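Local atomic coordinates of DNR protein (Pseudomonas aeruginosa, PDB entry 2Z69), a protein that regulates dissimilative nitrate respiration in response to nitric oxide, this part being its sensor domain, and probably acts as a DNA-binding transcription factor. Residues A118-R121 against Q122-D125; E89-F93 against M94-N98; E21-P25 against V26-E30. One frame throughout, in Å; residues are numbered along the deposited sequence.

How the interactions relate
Interactions 1 and 3 meet between the C-terminal side of helix 116-123 and the start of helix 25-33. Gln27 NE2 bonds to Asp125 OD1, and Leu23 and Gln27 both pack on Gln122. Interaction 2, about 15 Å from interaction 1 between centres, belongs to the barrel loop after strand 86-87, yet Met92 and Phe93 reach Tyr119, Leu120 and Leu123. All three are partly buried, with interaction 3 farthest from the centre of the chain. Their chemistry differs: interaction 2 is mostly thioether and methyl packing with one weak backbone bond, whereas helix bonds and glutamine amides dominate interactions 1 and 3. Only interactions 1 and 2 touch the second subunit.

Interaction 1 (A118-R121 against Q122-D125); sequences AYLR and QLQD
The C-terminal part of the short helix 116-123, which follows the final strand of the beta barrel, sets Gln122 against Ala118 and Leu120 beside Leu123. Main-chain bonds run through it: Leu123 N donates to Tyr119 O at 3.0 Å and Gln124 N to Leu120 O at 3.1 Å. Gln122 curls back along the helix: its chain folds at chi2 (-46°), which brings the amide back beside the Ala118 carbonyl. There NE2 makes a weak bond to Ala118 O at 3.4 Å, with the N-H pointing fairly straight at the oxygen (162°). The same oxygen also takes a weak bond from Gln122 N, so two weak bonds from one residue converge on it, beside a third weak one from Arg121 N.

In the cyclic nucleotide-binding fold this helix leads into the long helix 127-140. Leu120 and Leu123 point in the same direction, with their CD2 methyls 3.6 Å apart. Leu123 packs on Leu129, Ala130 and Leu133 of helix 127-140 and on Leu131 of the second subunit, while Leu120 meets Met92 and Phe93.

On another side of the helix, Gln124 runs extended beyond CG past the Leu120 carbonyl, with CG 3.1 Å from Leu120 O. Arg121 turns at chi3 and lays one face of its guanidinium over Ala118 CA, which sits 3.7 Å above the plane near the rim of the group. Tyr119 faces inward, where its ring meets Phe56 edge-to-face and its OH is hydrogen-bonded to Leu19 O. Asp125 brings OD2 to 3.3 Å from Arg121 O, two acceptors that do not bond, and uses OD1 to take a hydrogen bond from Gln27 NE2.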
loop_
_atom_site.group_PDB
_atom_site.type_symbol
_atom_site.label_atom_id
_atom_site.label_comp_id
_atom_site.label_asym_id
_atom_site.label_seq_id
_atom_site.Cartn_x
_atom_site.Cartn_y
_atom_site.Cartn_z
ATOM N N ALA B 118 8.744 -14.539 5.652
ATOM C CA ALA B 118 9.856 -14.699 4.714
ATOM C C ALA B 118 9.682 -13.835 3.490
ATOM O O ALA B 118 10.636 -13.305 2.996
ATOM C CB ALA B 118 10.019 -16.159 4.291
ATOM N N TYR B 119 8.471 -13.710 2.976
ATOM C CA TYR B 119 8.261 -12.856 1.804
ATOM C C TYR B 119 8.595 -11.392 2.158
ATOM O O TYR B 119 9.346 -10.711 1.433
ATOM C CB TYR B 119 6.836 -13.024 1.256
ATOM C CG TYR B 119 6.545 -12.254 -0.017
ATOM C CD1 TYR B 119 6.996 -12.703 -1.255
ATOM C CD2 TYR B 119 5.830 -11.065 0.023
ATOM C CE1 TYR B 119 6.711 -11.985 -2.427
ATOM C CE2 TYR B 119 5.561 -10.344 -1.130
ATOM C CZ TYR B 119 5.992 -10.817 -2.349
ATOM O OH TYR B 119 5.699 -10.081 -3.472
ATOM N N LEU B 120 8.089 -10.945 3.308
ATOM C CA LEU B 120 8.275 -9.579 3.752
ATOM C C LEU B 120 9.743 -9.276 4.060
ATOM O O LEU B 120 10.182 -8.133 3.967
ATOM C CB LEU B 120 7.378 -9.276 4.966
ATOM C CG LEU B 120 5.861 -9.176 4.719
ATOM C CD1 LEU B 120 5.072 -9.234 6.033
ATOM C CD2 LEU B 120 5.554 -7.873 3.965
ATOM N N ARG B 121 10.506 -10.309 4.389
ATOM C CA ARG B 121 11.940 -10.170 4.558
ATOM C C ARG B 121 12.634 -9.804 3.246
ATOM O O ARG B 121 13.563 -8.985 3.249
ATOM C CB ARG B 121 12.518 -11.459 5.125
ATOM C CG ARG B 121 13.640 -11.270 6.169
ATOM C CD ARG B 121 13.987 -12.633 6.800
ATOM N NE ARG B 121 12.826 -13.212 7.458
ATOM C CZ ARG B 121 12.523 -14.509 7.477
ATOM N NH1 ARG B 121 13.293 -15.404 6.857
ATOM N NH2 ARG B 121 11.426 -14.907 8.108
ATOM N N GLN B 122 12.202 -10.414 2.140
ATOM C CA GLN B 122 12.754 -10.111 0.796
ATOM C C GLN B 122 12.379 -8.706 0.393
ATOM O O GLN B 122 13.170 -7.966 -0.198
ATOM C CB GLN B 122 12.213 -11.062 -0.284
ATOM C CG GLN B 122 12.355 -12.513 0.036
ATOM C CD GLN B 122 13.726 -12.831 0.562
ATOM O OE1 GLN B 122 14.726 -12.703 -0.152
ATOM N NE2 GLN B 122 13.790 -13.227 1.833
ATOM N N LEU B 123 11.138 -8.362 0.715
ATOM C CA LEU B 123 10.579 -7.066 0.407
ATOM C C LEU B 123 11.426 -5.958 1.004
ATOM O O LEU B 123 11.670 -4.954 0.353
ATOM C CB LEU B 123 9.136 -7.001 0.923
ATOM C CG LEU B 123 8.249 -5.839 0.530
ATOM C CD1 LEU B 123 8.238 -5.718 -0.949
ATOM C CD2 LEU B 123 6.852 -6.119 1.040
ATOM N N GLN B 124 11.880 -6.151 2.237
ATOM C CA GLN B 124 12.707 -5.172 2.928
ATOM C C GLN B 124 14.015 -4.823 2.211
ATOM O O GLN B 124 14.628 -3.814 2.543
ATOM C CB GLN B 124 12.998 -5.624 4.350
ATOM C CG GLN B 124 11.750 -5.723 5.224
ATOM C CD GLN B 124 12.039 -6.415 6.541
ATOM O OE1 GLN B 124 13.159 -6.349 7.053
ATOM N NE2 GLN B 124 11.028 -7.089 7.098
ATOM N N ASP B 125 14.445 -5.647 1.256
ATOM C CA ASP B 125 15.522 -5.246 0.347
ATOM C C ASP B 125 15.208 -5.423 -1.147
ATOM O O ASP B 125 16.058 -5.830 -1.946
ATOM C CB ASP B 125 16.868 -5.871 0.733
ATOM C CG ASP B 125 16.871 -7.379 0.626
ATOM O OD1 ASP B 125 17.751 -7.922 -0.084
ATOM O OD2 ASP B 125 16.008 -8.023 1.266
#

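Interaction 2 (E89-F93 against M94-N98); sequences EAMMF and MDTPN
The loop between strands 86-87 and 102-105 holds a 3-10 turn, residues 89-92, and closes on itself through Met91 and Met94, whose sulfurs SD and SD lie 3.9 Å apart. The two thioethers pass each other at a slant. Met91 is bent twice, at chi2 (-59°) and again at chi3 (-52°), and this hooks its methyl outward to the returning chain. CE of Met91 then sits 3.6 Å from Thr96 CG2 and 3.3 Å from Asn98 O, bridging the turn and the far limb of the loop. Met94 stays extended as far as SD and bends only at chi3, bringing its CE 4.0 Å from Met91 SD; nearer its root, Met94 CG rests 3.6 Å from Ala90 O.

The loop corresponds in position to the phosphate-binding cassette of cyclic nucleotide-binding relatives, a short helical turn followed by an extended return. Here the backbone tie from the return to the turn is slight: Met94 N gives a weak bond to Met91 O at 3.4 Å. Ala90 O is engaged as well, taking a bond from Phe93 N. Beyond Met94 the chain reverses in an inverse gamma turn centred on Asp95.

Phe93 leaves the turn on another side, with Met92 CB 3.6 Å above one face of its ring, toward the rim, and packs on Leu133 and Leu137 of helix 127-140. The dimer partner reaches the loop too, where Asp95 OD2 is hydrogen-bonded to Thr139 OG1 of the second subunit.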
loop_
_atom_site.group_PDB
_atom_site.type_symbol
_atom_site.label_atom_id
_atom_site.label_comp_id
_atom_site.label_asym_id
_atom_site.label_seq_id
_atom_site.Cartn_x
_atom_site.Cartn_y
_atom_site.Cartn_z
ATOM N N GLU B 89 -2.379 -13.500 -0.533
ATOM C CA GLU B 89 -1.241 -12.582 -0.347
ATOM C C GLU B 89 -1.690 -11.246 0.263
ATOM O O GLU B 89 -0.918 -10.575 0.942
ATOM C CB GLU B 89 -0.511 -12.328 -1.663
ATOM C CG GLU B 89 -1.361 -11.657 -2.739
ATOM C CD GLU B 89 -1.974 -12.650 -3.727
ATOM O OE1 GLU B 89 -2.237 -13.799 -3.341
ATOM O OE2 GLU B 89 -2.197 -12.279 -4.892
ATOM N N ALA B 90 -2.956 -10.898 0.048
ATOM C CA ALA B 90 -3.538 -9.710 0.644
ATOM C C ALA B 90 -3.502 -9.730 2.168
ATOM O O ALA B 90 -3.654 -8.689 2.791
ATOM C CB ALA B 90 -4.973 -9.496 0.149
ATOM N N MET B 91 -3.294 -10.909 2.756
ATOM C CA MET B 91 -3.459 -11.068 4.209
ATOM C C MET B 91 -2.328 -10.370 4.951
ATOM O O MET B 91 -2.507 -9.902 6.079
ATOM C CB MET B 91 -3.561 -12.555 4.620
ATOM C CG MET B 91 -4.935 -13.256 4.323
ATOM S SD MET B 91 -6.428 -12.543 5.080
ATOM C CE MET B 91 -5.970 -12.445 6.804
ATOM N N MET B 92 -1.173 -10.295 4.296
ATOM C CA MET B 92 0.019 -9.616 4.813
ATOM C C MET B 92 -0.157 -8.118 5.046
ATOM O O MET B 92 0.586 -7.508 5.816
ATOM C CB MET B 92 1.130 -9.742 3.789
ATOM C CG MET B 92 2.071 -10.859 3.998
ATOM S SD MET B 92 3.148 -11.035 2.565
ATOM C CE MET B 92 2.071 -11.939 1.455
ATOM N N PHE B 93 -1.111 -7.533 4.336
ATOM C CA PHE B 93 -1.321 -6.081 4.307
ATOM C C PHE B 93 -2.736 -5.762 4.766
ATOM O O PHE B 93 -3.385 -4.836 4.270
ATOM C CB PHE B 93 -1.064 -5.525 2.898
ATOM C CG PHE B 93 0.283 -5.888 2.336
ATOM C CD1 PHE B 93 0.414 -6.961 1.452
ATOM C CD2 PHE B 93 1.423 -5.174 2.705
ATOM C CE1 PHE B 93 1.662 -7.316 0.922
ATOM C CE2 PHE B 93 2.686 -5.523 2.187
ATOM C CZ PHE B 93 2.805 -6.600 1.296
ATOM N N MET B 94 -3.206 -6.575 5.703
ATOM C CA MET B 94 -4.431 -6.336 6.451
ATOM C C MET B 94 -4.024 -6.273 7.924
ATOM O O MET B 94 -3.129 -6.991 8.364
ATOM C CB MET B 94 -5.409 -7.492 6.212
ATOM C CG MET B 94 -6.193 -7.371 4.918
ATOM S SD MET B 94 -7.253 -8.788 4.553
ATOM C CE MET B 94 -8.057 -9.075 6.125
ATOM N N ASP B 95 -4.650 -5.424 8.704
ATOM C CA ASP B 95 -4.285 -5.392 10.118
ATOM C C ASP B 95 -5.155 -6.400 10.861
ATOM O O ASP B 95 -5.834 -6.062 11.824
ATOM C CB ASP B 95 -4.377 -3.979 10.689
ATOM C CG ASP B 95 -3.194 -3.091 10.268
ATOM O OD1 ASP B 95 -2.235 -3.602 9.639
ATOM O OD2 ASP B 95 -3.221 -1.872 10.575
ATOM N N THR B 96 -5.134 -7.641 10.382
ATOM C CA THR B 96 -5.976 -8.699 10.934
ATOM C C THR B 96 -5.160 -9.982 11.127
ATOM O O THR B 96 -4.439 -10.392 10.227
ATOM C CB THR B 96 -7.258 -8.943 10.080
ATOM O OG1 THR B 96 -8.387 -9.035 10.945
ATOM C CG2 THR B 96 -7.186 -10.213 9.310
ATOM N N PRO B 97 -5.254 -10.588 12.323
ATOM C CA PRO B 97 -4.487 -11.781 12.666
ATOM C C PRO B 97 -4.873 -13.062 11.890
ATOM O O PRO B 97 -3.996 -13.853 11.606
ATOM C CB PRO B 97 -4.785 -11.965 14.160
ATOM C CG PRO B 97 -6.109 -11.327 14.355
ATOM C CD PRO B 97 -6.094 -10.137 13.451
ATOM N N ASN B 98 -6.162 -13.239 11.588
ATOM C CA ASN B 98 -6.717 -14.497 11.115
ATOM C C ASN B 98 -7.269 -14.430 9.696
ATOM O O ASN B 98 -7.839 -13.402 9.313
ATOM C CB ASN B 98 -7.869 -14.946 12.029
ATOM C CG ASN B 98 -7.435 -15.173 13.465
ATOM O OD1 ASN B 98 -8.207 -14.953 14.405
ATOM N ND2 ASN B 98 -6.206 -15.621 13.646
#

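Interaction 3 (E21-P25 against V26-E30); sequences EPLSP and VQLQE
Gln27, Leu23 and Pro25 carry the start of helix 25-33, which opens with a capping box: Ser24 at the N-cap and Gln27 three residues on exchange hydrogen bonds. Gln27 N donates to Ser24 OG at 3.2 Å with a nearly straight N-H (166°). In return the side-chain carbonyl of Gln27 takes Ser24 N, which lies 3.3 Å from OE1 and is tilted 35° from the plane of the amide. The glutamine achieves this by running extended beyond CG, alongside the serine hydroxyl, with its CG 3.4 Å from Ser24 OG. Through NE2 and Asp125 the cap is tied to the chain just after helix 116-123, and the amide is held from both ends. Ser24 O accepts Leu28 N at 3.0 Å, which starts the main-chain bonding of the helix.

Leu23 crosses Gln27 at about a right angle and sets CD2 3.4 Å from OE1, screening one side of the box. Its CD1 approaches Leu28 CD1 at 4.3 Å, a loose apolar pairing across the cap as in a hydrophobic staple. Outside the cap, Leu23 also packs on Gln122 and on Leu129 of helix 127-140.

Pro25 fills the first helical position, where a backbone N-H would not be needed for the helix bonding pattern. Its carbonyl O accepts Gln29 N at 3.1 Å.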
loop_
_atom_site.group_PDB
_atom_site.type_symbol
_atom_site.label_atom_id
_atom_site.label_comp_id
_atom_site.label_asym_id
_atom_site.label_seq_id
_atom_site.Cartn_x
_atom_site.Cartn_y
_atom_site.Cartn_z
ATOM N N GLU B 21 8.306 -11.982 -9.619
ATOM C CA GLU B 21 9.058 -11.433 -10.765
ATOM C C GLU B 21 10.170 -10.437 -10.388
ATOM O O GLU B 21 11.327 -10.615 -10.813
ATOM C CB GLU B 21 8.089 -10.825 -11.803
ATOM C CG GLU B 21 8.674 -9.720 -12.690
ATOM C CD GLU B 21 9.725 -10.232 -13.650
ATOM O OE1 GLU B 21 9.702 -11.445 -13.954
ATOM O OE2 GLU B 21 10.575 -9.423 -14.096
ATOM N N PRO B 22 9.840 -9.384 -9.599
ATOM C CA PRO B 22 10.880 -8.372 -9.309
ATOM C C PRO B 22 12.004 -8.880 -8.389
ATOM O O PRO B 22 13.021 -8.189 -8.209
ATOM C CB PRO B 22 10.096 -7.235 -8.636
ATOM C CG PRO B 22 8.619 -7.560 -8.849
ATOM C CD PRO B 22 8.555 -9.042 -8.959
ATOM N N LEU B 23 11.817 -10.079 -7.829
ATOM C CA LEU B 23 12.834 -10.730 -7.017
ATOM C C LEU B 23 13.993 -11.194 -7.877
ATOM O O LEU B 23 13.788 -11.636 -9.013
ATOM C CB LEU B 23 12.245 -11.925 -6.272
ATOM C CG LEU B 23 11.226 -11.624 -5.170
ATOM C CD1 LEU B 23 10.741 -12.920 -4.533
ATOM C CD2 LEU B 23 11.825 -10.714 -4.117
ATOM N N SER B 24 15.209 -11.073 -7.333
ATOM C CA SER B 24 16.407 -11.616 -7.956
ATOM C C SER B 24 16.344 -13.123 -7.804
ATOM O O SER B 24 15.645 -13.607 -6.917
ATOM C CB SER B 24 17.662 -11.093 -7.256
ATOM O OG SER B 24 17.695 -11.516 -5.901
ATOM N N PRO B 25 17.053 -13.871 -8.679
ATOM C CA PRO B 25 17.278 -15.317 -8.512
ATOM C C PRO B 25 17.654 -15.731 -7.080
ATOM O O PRO B 25 17.140 -16.728 -6.571
ATOM C CB PRO B 25 18.438 -15.592 -9.470
ATOM C CG PRO B 25 18.217 -14.612 -10.568
ATOM C CD PRO B 25 17.626 -13.374 -9.945
ATOM N N VAL B 26 18.532 -14.958 -6.443
ATOM C CA VAL B 26 18.973 -15.224 -5.070
ATOM C C VAL B 26 17.799 -15.171 -4.088
ATOM O O VAL B 26 17.596 -16.101 -3.308
ATOM C CB VAL B 26 20.085 -14.232 -4.618
ATOM C CG1 VAL B 26 20.676 -14.658 -3.268
ATOM C CG2 VAL B 26 21.172 -14.139 -5.668
ATOM N N GLN B 27 17.032 -14.085 -4.147
ATOM C CA GLN B 27 15.874 -13.868 -3.265
ATOM C C GLN B 27 14.794 -14.915 -3.449
ATOM O O GLN B 27 14.182 -15.352 -2.476
ATOM C CB GLN B 27 15.299 -12.458 -3.465
ATOM C CG GLN B 27 16.190 -11.352 -2.860
ATOM C CD GLN B 27 15.821 -9.955 -3.329
ATOM O OE1 GLN B 27 15.092 -9.779 -4.305
ATOM N NE2 GLN B 27 16.345 -8.948 -2.641
ATOM N N LEU B 28 14.579 -15.322 -4.698
ATOM C CA LEU B 28 13.584 -16.335 -5.047
ATOM C C LEU B 28 13.944 -17.696 -4.446
ATOM O O LEU B 28 13.090 -18.370 -3.863
ATOM C CB LEU B 28 13.433 -16.429 -6.572
ATOM C CG LEU B 28 12.207 -17.147 -7.125
ATOM C CD1 LEU B 28 10.933 -16.839 -6.321
ATOM C CD2 LEU B 28 12.021 -16.788 -8.577
ATOM N N GLN B 29 15.215 -18.074 -4.590
ATOM C CA GLN B 29 15.780 -19.283 -4.008
ATOM C C GLN B 29 15.531 -19.314 -2.500
ATOM O O GLN B 29 15.101 -20.324 -1.963
ATOM C CB GLN B 29 17.295 -19.336 -4.325
ATOM C CG GLN B 29 18.035 -20.633 -3.964
ATOM C CD GLN B 29 19.576 -20.476 -3.936
ATOM O OE1 GLN B 29 20.138 -19.781 -3.079
ATOM N NE2 GLN B 29 20.253 -21.143 -4.866
ATOM N N GLU B 30 15.785 -18.195 -1.827
ATOM C CA GLU B 30 15.643 -18.106 -0.370
ATOM C C GLU B 30 14.181 -18.270 0.068
ATOM O O GLU B 30 13.892 -18.883 1.099
ATOM C CB GLU B 30 16.236 -16.790 0.148
ATOM C CG GLU B 30 16.331 -16.692 1.679
ATOM C CD GLU B 30 17.062 -15.447 2.183
ATOM O OE1 GLU B 30 17.752 -14.765 1.389
ATOM O OE2 GLU B 30 16.957 -15.153 3.394
#